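Local coordinates for protein endoglucanase E-5 (Thermobifida fusca, PDB 2CKS) that hydrolyses internal beta-1,4-glucosidic linkages of cellulose, lichenin and cereal beta-D-glucans through its family 5 glycoside hydrolase catalytic domain, at residues A[36-41]-A[66-71]; A[59-64]-A[263-268]. One frame throughout, in Å; residues are numbered along the deposited sequence.

Contact 1: A[36-41]-A[66-71]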
ATOM      1  N   ILE A  36      -9.686  -2.450  -7.958  1.00  8.52           N
ATOM      2  CA  ILE A  36     -10.969  -1.771  -8.151  1.00  8.84           C
ATOM      3  C   ILE A  36     -11.722  -2.232  -9.416  1.00  9.07           C
ATOM      4  O   ILE A  36     -12.924  -2.004  -9.543  1.00 10.10           O
ATOM      5  CB  ILE A  36     -10.825  -0.220  -8.083  1.00  9.67           C
ATOM      6  CG1 ILE A  36     -10.053   0.339  -9.274  0.80  9.99           C
ATOM      7  CG2 ILE A  36     -10.182   0.193  -6.751  0.80  9.19           C
ATOM      8  CD1 ILE A  36     -10.153   1.862  -9.403  0.80 10.94           C
ATOM      9  N   GLN A  37     -11.037  -2.914 -10.332  1.00  8.28           N
ATOM     10  CA  GLN A  37     -11.701  -3.495 -11.505  1.00  8.13           C
ATOM     11  C   GLN A  37     -12.557  -4.721 -11.171  1.00  8.14           C
ATOM     12  O   GLN A  37     -13.397  -5.135 -11.976  1.00  7.92           O
ATOM     13  CB  GLN A  37     -10.664  -3.855 -12.580  1.00  8.45           C
ATOM     14  CG  GLN A  37      -9.972  -5.202 -12.422  1.00  8.54           C
ATOM     15  CD  GLN A  37      -8.720  -5.164 -11.555  1.00 10.08           C
ATOM     16  OE1 GLN A  37      -8.558  -4.280 -10.707  1.00 11.27           O
ATOM     17  NE2 GLN A  37      -7.829  -6.134 -11.765  1.00  9.82           N
ATOM     18  N   TRP A  38     -12.316  -5.314 -10.005  1.00  7.31           N
ATOM     19  CA  TRP A  38     -13.056  -6.491  -9.558  1.00  7.60           C
ATOM     20  C   TRP A  38     -13.930  -6.230  -8.333  1.00  7.17           C
ATOM     21  O   TRP A  38     -14.988  -6.844  -8.187  1.00  7.63           O
ATOM     22  CB  TRP A  38     -12.094  -7.620  -9.212  1.00  7.78           C
ATOM     23  CG  TRP A  38     -11.281  -8.142 -10.337  1.00  8.50           C
ATOM     24  CD1 TRP A  38     -11.698  -8.406 -11.607  1.00  9.94           C
ATOM     25  CD2 TRP A  38      -9.906  -8.505 -10.283  1.00 10.13           C
ATOM     26  NE1 TRP A  38     -10.656  -8.900 -12.355  1.00 10.61           N
ATOM     27  CE2 TRP A  38      -9.544  -8.980 -11.556  1.00 10.71           C
ATOM     28  CE3 TRP A  38      -8.933  -8.485  -9.276  1.00 11.39           C
ATOM     29  CZ2 TRP A  38      -8.257  -9.417 -11.854  1.00 12.04           C
ATOM     30  CZ3 TRP A  38      -7.650  -8.913  -9.576  1.00 12.94           C
ATOM     31  CH2 TRP A  38      -7.328  -9.374 -10.854  1.00 12.43           C
ATOM     32  N   PHE A  39     -13.492  -5.339  -7.441  1.00  7.33           N
ATOM     33  CA  PHE A  39     -14.137  -5.178  -6.134  1.00  7.19           C
ATOM     34  C   PHE A  39     -14.487  -3.731  -5.845  1.00  7.66           C
ATOM     35  O   PHE A  39     -14.439  -3.278  -4.707  1.00  8.28           O
ATOM     36  CB  PHE A  39     -13.270  -5.781  -5.023  1.00  7.25           C
ATOM     37  CG  PHE A  39     -13.068  -7.250  -5.181  1.00  7.52           C
ATOM     38  CD1 PHE A  39     -14.042  -8.148  -4.772  1.00  7.32           C
ATOM     39  CD2 PHE A  39     -11.923  -7.738  -5.799  1.00  7.76           C
ATOM     40  CE1 PHE A  39     -13.862  -9.511  -4.969  1.00  7.64           C
ATOM     41  CE2 PHE A  39     -11.749  -9.095  -5.987  1.00  7.89           C
ATOM     42  CZ  PHE A  39     -12.720  -9.973  -5.569  1.00  7.10           C
ATOM     43  N   ASP A  40     -14.850  -3.015  -6.896  1.00  7.76           N
ATOM     44  CA  ASP A  40     -15.301  -1.649  -6.771  1.00  8.40           C
ATOM     45  C   ASP A  40     -16.562  -1.573  -5.930  1.00  8.37           C
ATOM     46  O   ASP A  40     -16.760  -0.607  -5.198  1.00  9.10           O
ATOM     47  CB  ASP A  40     -15.605  -1.088  -8.148  1.00  8.56           C
ATOM     48  CG  ASP A  40     -15.658   0.394  -8.156  1.00 10.70           C
ATOM     49  OD1 ASP A  40     -16.574   0.941  -8.814  1.00 12.94           O
ATOM     50  OD2 ASP A  40     -14.828   1.086  -7.533  1.00  9.93           O
ATOM     51  N   HIS A  41     -17.414  -2.595  -6.047  1.00  8.88           N
ATOM     52  CA  HIS A  41     -18.678  -2.653  -5.297  1.00  9.37           C
ATOM     53  C   HIS A  41     -18.502  -2.797  -3.769  1.00  9.33           C
ATOM     54  O   HIS A  41     -19.467  -2.613  -3.012  1.00  9.96           O
ATOM     55  CB  HIS A  41     -19.618  -3.742  -5.884  1.00  9.84           C
ATOM     56  CG  HIS A  41     -19.067  -5.136  -5.817  1.00 10.79           C
ATOM     57  ND1 HIS A  41     -17.934  -5.527  -6.500  1.00 12.01           N
ATOM     58  CD2 HIS A  41     -19.503  -6.233  -5.154  1.00 12.28           C
ATOM     59  CE1 HIS A  41     -17.680  -6.799  -6.236  1.00 11.78           C
ATOM     60  NE2 HIS A  41     -18.620  -7.251  -5.426  1.00 11.79           N
ATOM     61  N   ILE A  66      -3.426  -2.418 -13.660  1.00  6.16           N
ATOM     62  CA  ILE A  66      -3.287  -1.792 -14.971  1.00  6.11           C
ATOM     63  C   ILE A  66      -3.694  -2.791 -16.052  1.00  6.35           C
ATOM     64  O   ILE A  66      -4.543  -2.496 -16.886  1.00  6.36           O
ATOM     65  CB  ILE A  66      -1.835  -1.285 -15.174  1.00  6.39           C
ATOM     66  CG1 ILE A  66      -1.314  -0.572 -13.911  1.00  7.30           C
ATOM     67  CG2 ILE A  66      -1.768  -0.385 -16.411  1.00  6.09           C
ATOM     68  CD1 ILE A  66      -2.150   0.573 -13.434  1.00  7.27           C
ATOM     69  N   GLN A  67      -3.089  -3.970 -16.002  1.00  6.53           N
ATOM     70  CA  GLN A  67      -3.535  -5.116 -16.775  1.00  6.96           C
ATOM     71  C   GLN A  67      -4.640  -5.832 -15.982  1.00  7.40           C
ATOM     72  O   GLN A  67      -5.224  -5.241 -15.078  1.00  7.19           O
ATOM     73  CB  GLN A  67      -2.340  -6.013 -17.105  1.00  6.99           C
ATOM     74  CG  GLN A  67      -1.480  -5.451 -18.238  1.00  7.48           C
ATOM     75  CD  GLN A  67      -0.692  -4.200 -17.860  1.00  6.48           C
ATOM     76  OE1 GLN A  67       0.041  -4.197 -16.870  1.00  7.41           O
ATOM     77  NE2 GLN A  67      -0.836  -3.146 -18.655  1.00  6.73           N
ATOM     78  N   GLU A  68      -4.970  -7.071 -16.348  1.00  8.46           N
ATOM     79  CA  GLU A  68      -5.989  -7.861 -15.643  1.00  9.34           C
ATOM     80  C   GLU A  68      -7.327  -7.113 -15.557  1.00  9.46           C
ATOM     81  O   GLU A  68      -7.975  -7.074 -14.512  1.00  9.98           O
ATOM     82  CB  GLU A  68      -5.465  -8.313 -14.272  1.00  9.74           C
ATOM     83  CG  GLU A  68      -4.140  -9.065 -14.387  1.00 11.16           C
ATOM     84  CD  GLU A  68      -3.617  -9.610 -13.074  1.00 12.74           C
ATOM     85  OE1 GLU A  68      -4.341 -10.390 -12.405  1.00 15.21           O
ATOM     86  OE2 GLU A  68      -2.471  -9.265 -12.712  1.00 13.95           O
ATOM     87  N   ASP A  69      -7.720  -6.529 -16.688  1.00  9.58           N
ATOM     88  CA  ASP A  69      -8.991  -5.813 -16.853  1.00  9.56           C
ATOM     89  C   ASP A  69      -9.052  -4.481 -16.107  1.00  8.76           C
ATOM     90  O   ASP A  69     -10.133  -3.930 -15.892  1.00  8.65           O
ATOM     91  CB  ASP A  69     -10.179  -6.708 -16.468  1.00 10.58           C
ATOM     92  CG  ASP A  69     -10.276  -7.942 -17.345  1.00 13.82           C
ATOM     93  OD1 ASP A  69     -10.449  -9.049 -16.794  1.00 19.86           O
ATOM     94  OD2 ASP A  69     -10.190  -7.890 -18.589  1.00 19.81           O
ATOM     95  N   GLY A  70      -7.881  -3.951 -15.770  1.00  7.80           N
ATOM     96  CA  GLY A  70      -7.770  -2.713 -15.033  1.00  7.64           C
ATOM     97  C   GLY A  70      -7.643  -1.488 -15.918  1.00  7.47           C
ATOM     98  O   GLY A  70      -8.278  -1.384 -16.961  1.00  6.91           O
ATOM     99  N   TYR A  71      -6.808  -0.548 -15.482  1.00  6.94           N
ATOM    100  CA  TYR A  71      -6.692   0.777 -16.071  1.00  7.02           C
ATOM    101  C   TYR A  71      -6.624   0.791 -17.595  1.00  7.91           C
ATOM    102  O   TYR A  71      -7.291   1.612 -18.219  1.00  7.63           O
ATOM    103  CB  TYR A  71      -5.472   1.476 -15.463  1.00  6.89           C
ATOM    104  CG  TYR A  71      -5.119   2.830 -16.038  1.00  7.02           C
ATOM    105  CD1 TYR A  71      -5.557   4.004 -15.442  1.00  6.71           C
ATOM    106  CD2 TYR A  71      -4.324   2.930 -17.173  1.00  7.35           C
ATOM    107  CE1 TYR A  71      -5.214   5.258 -15.977  1.00  7.18           C
ATOM    108  CE2 TYR A  71      -3.982   4.164 -17.708  1.00  8.25           C
ATOM    109  CZ  TYR A  71      -4.414   5.314 -17.108  1.00  7.86           C
ATOM    110  OH  TYR A  71      -4.058   6.530 -17.663  1.00  9.02           O
TER

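Contact 2: A[59-64]-A[263-268]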
ATOM      1  N   ILE A  59      -5.178   4.891   7.247  1.00  4.73           N
ATOM      2  CA  ILE A  59      -4.762   4.971   5.856  1.00  4.18           C
ATOM      3  C   ILE A  59      -5.465   3.883   5.043  1.00  4.07           C
ATOM      4  O   ILE A  59      -5.768   2.795   5.557  1.00  3.76           O
ATOM      5  CB  ILE A  59      -3.211   4.842   5.814  1.00  4.43           C
ATOM      6  CG1 ILE A  59      -2.634   5.056   4.416  1.00  4.18           C
ATOM      7  CG2 ILE A  59      -2.747   3.513   6.367  1.00  4.99           C
ATOM      8  CD1 ILE A  59      -1.145   5.401   4.455  1.00  5.50           C
ATOM      9  N   ILE A  60      -5.741   4.204   3.788  1.00  4.24           N
ATOM     10  CA  ILE A  60      -6.304   3.266   2.826  1.00  4.23           C
ATOM     11  C   ILE A  60      -5.428   3.303   1.585  1.00  4.49           C
ATOM     12  O   ILE A  60      -5.057   4.374   1.100  1.00  4.50           O
ATOM     13  CB  ILE A  60      -7.782   3.601   2.479  1.00  4.10           C
ATOM     14  CG1 ILE A  60      -8.371   2.528   1.546  1.00  4.60           C
ATOM     15  CG2 ILE A  60      -7.928   4.975   1.859  1.00  4.60           C
ATOM     16  CD1 ILE A  60      -9.850   2.610   1.367  1.00  5.11           C
ATOM     17  N   ARG A  61      -5.092   2.129   1.086  1.00  4.58           N
ATOM     18  CA  ARG A  61      -4.384   2.006  -0.171  1.00  4.35           C
ATOM     19  C   ARG A  61      -5.388   1.647  -1.255  1.00  4.51           C
ATOM     20  O   ARG A  61      -6.122   0.659  -1.138  1.00  4.58           O
ATOM     21  CB  ARG A  61      -3.318   0.941  -0.031  1.00  4.39           C
ATOM     22  CG  ARG A  61      -2.577   0.571  -1.293  1.00  4.72           C
ATOM     23  CD  ARG A  61      -1.679  -0.552  -0.959  1.00  6.31           C
ATOM     24  NE  ARG A  61      -0.698  -0.972  -1.935  1.00  6.37           N
ATOM     25  CZ  ARG A  61      -0.624  -2.202  -2.438  1.00  7.35           C
ATOM     26  NH1 ARG A  61      -1.542  -3.130  -2.191  1.00  8.53           N
ATOM     27  NH2 ARG A  61       0.379  -2.501  -3.226  1.00  7.55           N
ATOM     28  N   LEU A  62      -5.431   2.474  -2.297  1.00  4.34           N
ATOM     29  CA  LEU A  62      -6.328   2.281  -3.426  1.00  4.95           C
ATOM     30  C   LEU A  62      -5.595   1.543  -4.542  1.00  5.47           C
ATOM     31  O   LEU A  62      -4.761   2.121  -5.238  1.00  5.91           O
ATOM     32  CB  LEU A  62      -6.827   3.642  -3.916  1.00  5.02           C
ATOM     33  CG  LEU A  62      -7.496   4.519  -2.855  1.00  5.71           C
ATOM     34  CD1 LEU A  62      -7.786   5.903  -3.422  1.00  7.20           C
ATOM     35  CD2 LEU A  62      -8.762   3.880  -2.329  1.00  5.62           C
ATOM     36  N   SER A  63      -5.893   0.257  -4.700  1.00  5.85           N
ATOM     37  CA  SER A  63      -5.137  -0.604  -5.588  1.00  6.38           C
ATOM     38  C   SER A  63      -5.791  -0.640  -6.954  1.00  6.48           C
ATOM     39  O   SER A  63      -6.887  -1.167  -7.115  1.00  6.95           O
ATOM     40  CB  SER A  63      -5.020  -2.014  -5.008  1.00  6.56           C
ATOM     41  OG  SER A  63      -4.240  -1.990  -3.819  1.00  8.10           O
ATOM     42  N   MET A  64      -5.113  -0.053  -7.924  1.00  6.46           N
ATOM     43  CA  MET A  64      -5.590  -0.015  -9.297  1.00  6.35           C
ATOM     44  C   MET A  64      -4.675  -0.846 -10.185  1.00  5.87           C
ATOM     45  O   MET A  64      -3.578  -0.417 -10.542  1.00  5.65           O
ATOM     46  CB  MET A  64      -5.629   1.424  -9.801  1.00  6.37           C
ATOM     47  CG  MET A  64      -6.197   1.575 -11.221  1.00  7.37           C
ATOM     48  SD  MET A  64      -6.205   3.278 -11.766  1.00  8.62           S
ATOM     49  CE  MET A  64      -4.449   3.509 -12.099  1.00  8.58           C
ATOM     50  N   THR A 263      -0.556  -1.549   5.320  1.00  4.61           N
ATOM     51  CA  THR A 263      -1.918  -1.721   4.832  1.00  4.99           C
ATOM     52  C   THR A 263      -2.112  -3.183   4.467  1.00  5.10           C
ATOM     53  O   THR A 263      -1.429  -3.695   3.578  1.00  6.13           O
ATOM     54  CB  THR A 263      -2.209  -0.801   3.602  1.00  5.14           C
ATOM     55  OG1 THR A 263      -1.108  -0.807   2.680  1.00  5.77           O
ATOM     56  CG2 THR A 263      -2.364   0.637   4.024  1.00  5.90           C
ATOM     57  N   LYS A 264      -3.049  -3.853   5.138  0.60  4.97           N
ATOM     58  CA  LYS A 264      -3.258  -5.277   4.930  0.60  5.17           C
ATOM     59  C   LYS A 264      -4.074  -5.541   3.666  0.60  4.66           C
ATOM     60  O   LYS A 264      -5.014  -4.815   3.350  0.60  4.52           O
ATOM     61  CB  LYS A 264      -3.966  -5.912   6.132  0.60  5.58           C
ATOM     62  CG  LYS A 264      -4.251  -7.399   5.947  0.60  7.06           C
ATOM     63  CD  LYS A 264      -4.780  -8.068   7.182  0.60  9.20           C
ATOM     64  CE  LYS A 264      -4.799  -9.567   6.999  0.60  9.66           C
ATOM     65  NZ  LYS A 264      -5.595  -9.984   5.808  0.60 10.24           N
ATOM     66  N   TRP A 265      -3.703  -6.606   2.966  1.00  4.53           N
ATOM     67  CA  TRP A 265      -4.445  -7.112   1.821  1.00  4.97           C
ATOM     68  C   TRP A 265      -5.487  -8.085   2.370  1.00  4.96           C
ATOM     69  O   TRP A 265      -5.106  -9.073   2.993  1.00  6.00           O
ATOM     70  CB  TRP A 265      -3.455  -7.864   0.936  1.00  5.15           C
ATOM     71  CG  TRP A 265      -3.931  -8.285  -0.411  1.00  6.20           C
ATOM     72  CD1 TRP A 265      -4.164  -9.559  -0.822  1.00  7.80           C
ATOM     73  CD2 TRP A 265      -4.151  -7.449  -1.561  1.00  5.30           C
ATOM     74  NE1 TRP A 265      -4.560  -9.569  -2.137  1.00  8.51           N
ATOM     75  CE2 TRP A 265      -4.555  -8.289  -2.615  1.00  8.58           C
ATOM     76  CE3 TRP A 265      -4.068  -6.071  -1.800  1.00  5.69           C
ATOM     77  CZ2 TRP A 265      -4.862  -7.803  -3.885  1.00  7.69           C
ATOM     78  CZ3 TRP A 265      -4.381  -5.588  -3.058  1.00  7.21           C
ATOM     79  CH2 TRP A 265      -4.768  -6.458  -4.085  1.00  8.38           C
ATOM     80  N   ASN A 266      -6.789  -7.852   2.200  1.00  4.96           N
ATOM     81  CA  ASN A 266      -7.386  -6.702   1.521  1.00  5.10           C
ATOM     82  C   ASN A 266      -8.822  -6.467   2.034  1.00  5.16           C
ATOM     83  O   ASN A 266      -9.407  -7.349   2.676  1.00  5.33           O
ATOM     84  CB  ASN A 266      -7.401  -6.940   0.010  1.00  4.89           C
ATOM     85  CG  ASN A 266      -8.214  -8.162  -0.380  1.00  5.91           C
ATOM     86  OD1 ASN A 266      -9.444  -8.106  -0.434  1.00  6.32           O
ATOM     87  ND2 ASN A 266      -7.532  -9.285  -0.624  1.00  8.30           N
ATOM     88  N   TYR A 267      -9.366  -5.286   1.728  1.00  5.12           N
ATOM     89  CA  TYR A 267     -10.698  -4.840   2.143  1.00  5.25           C
ATOM     90  C   TYR A 267     -11.718  -5.149   1.039  1.00  5.77           C
ATOM     91  O   TYR A 267     -12.111  -4.270   0.250  1.00  5.98           O
ATOM     92  CB  TYR A 267     -10.654  -3.331   2.424  1.00  5.05           C
ATOM     93  CG  TYR A 267     -11.739  -2.818   3.339  1.00  4.85           C
ATOM     94  CD1 TYR A 267     -11.772  -3.177   4.690  1.00  4.44           C
ATOM     95  CD2 TYR A 267     -12.724  -1.959   2.864  1.00  5.01           C
ATOM     96  CE1 TYR A 267     -12.755  -2.688   5.538  1.00  5.79           C
ATOM     97  CE2 TYR A 267     -13.720  -1.473   3.713  1.00  5.26           C
ATOM     98  CZ  TYR A 267     -13.728  -1.842   5.044  1.00  5.63           C
ATOM     99  OH  TYR A 267     -14.724  -1.368   5.870  1.00  6.36           O
ATOM    100  N   SER A 268     -12.087  -6.418   0.943  1.00  5.58           N
ATOM    101  CA  SER A 268     -13.055  -6.901  -0.047  1.00  5.65           C
ATOM    102  C   SER A 268     -13.717  -8.160   0.485  1.00  5.89           C
ATOM    103  O   SER A 268     -13.324  -8.684   1.525  1.00  4.98           O
ATOM    104  CB  SER A 268     -12.381  -7.214  -1.384  1.00  5.49           C
ATOM    105  OG  SER A 268     -11.839  -8.522  -1.403  1.00  6.09           O
TER

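Contact 1: A[36-41]-A[66-71]
Gln37 sets its CG between the backbone N and the carbonyl carbon (chi1 84°) and bends again at chi2, which folds its amide against the turn 67-70 and lets NE2 donate to Glu68 O over 2.9 Å. The bond is bent: the N-H...O angle is 140°, and the donor is tilted from the carbonyl plane. Lower on the same side chain, Gln37 CB rests on Asp69 O at 3.4 Å and also meets the CA of Gly70. The accepting loop is a type I' beta turn closed by Gly70 N to Gln67 O at 3.0 Å, and its left-handed residues Glu68 and Asp69 present their carbonyls to Gln37. Trp38 lays its indole over the same amide, with Gln37 NE2 3.1 Å above the ring plane and over its centre. The far rim of the indole reaches the side chain of Glu68, where Trp38 CH2 lies 3.5 Å from Glu68 OE1; the carboxylate meets the ring edge, the two planes 60° apart. Were Gln37 replaced by an alanine, Glu68 O would probably lose this donor and a gap would open beneath the Trp38 indole. Outside the two segments, Tyr65 meets the Trp38 ring and Asp69 OD1 binds a zinc ion. With one side-chain bond and a polarised ring edge facing a carboxylate, the contact is a polar, surface-lying junction between the short helix 36-39 and the loop after strand 59-65, at the C-terminal end of the barrel, and the NE2 nitrogen packs over the indole face while its N-H is spent on Glu68 O.

Contact 2: A[59-64]-A[263-268]
Arg61 and Thr263 face each other inside the (beta/alpha)8 barrel, the TIM barrel of family 5 glycoside hydrolases, where strand 59-64 and strand 263-265 both send side chains inward. The strands are not adjacent: strand 29-32 runs between them, their axes pass 7.6 Å apart at 47°, and the meeting is made by side chains. Nearest the N-terminal end of the strands, Ile59 CG2 touches Thr263 CG2 at 3.7 Å, methyl against methyl. Two residues on, the Arg61 chain crosses Thr263 at about a right angle, its CD 3.7 Å from Thr263 OG1. With CG anti to the backbone N (chi1 174°) and the chain extended to NE, Arg61 reaches into the interior until NH1 comes 3.9 Å from Trp265 CZ3. That approach to the indole is oblique, guanidinium and ring planes standing 72° apart.

The polar ends are held by a second shell. Arg61 forms salt bridges through NE to Glu135 and through NH1 to Glu231, the nucleophile by similarity, while NH2 bonds to Asn138 and Ser32 OG adds a further bond to NH1. This grip on NE, NH1 and NH2 fixes the rotation of the guanidinium. Thr263 OG1 is bonded to Thr230 O, and Ser63 OG to Asp99 and to Ser32. Trp265 packs against Glu231, consistent with a place at the wall of the active site; a cis peptide joins it to Asn266, whose CB lies over one face of the indole, offset toward the rim, 3.6 Å above the ring plane. At the edge of the same ring, near its plane, Ser63 OG sits 3.7 Å from Trp265 CZ3.

In the fold
From the N terminus the chain leaves strand 29-32, forms the short helix 36-39, then passes through helix 45-54 into strand 59-65. Contact 1 closes this first beta-alpha-beta unit, joining the loop after one strand to the loop after the next. Contact 2 spans 198 intervening residues and ties the second barrel strand to the eighth, across the interior. The two cross rather than nest: 59-64 falls between 36-41 and 66-71, whereas 263-268 comes after both. Their centres are 13 Å apart, and they touch directly, Ile36 N lying 3.2 Å from Ser63 O in a probable hydrogen bond, while Tyr71 packs on Met64 and Phe39 on Ser268.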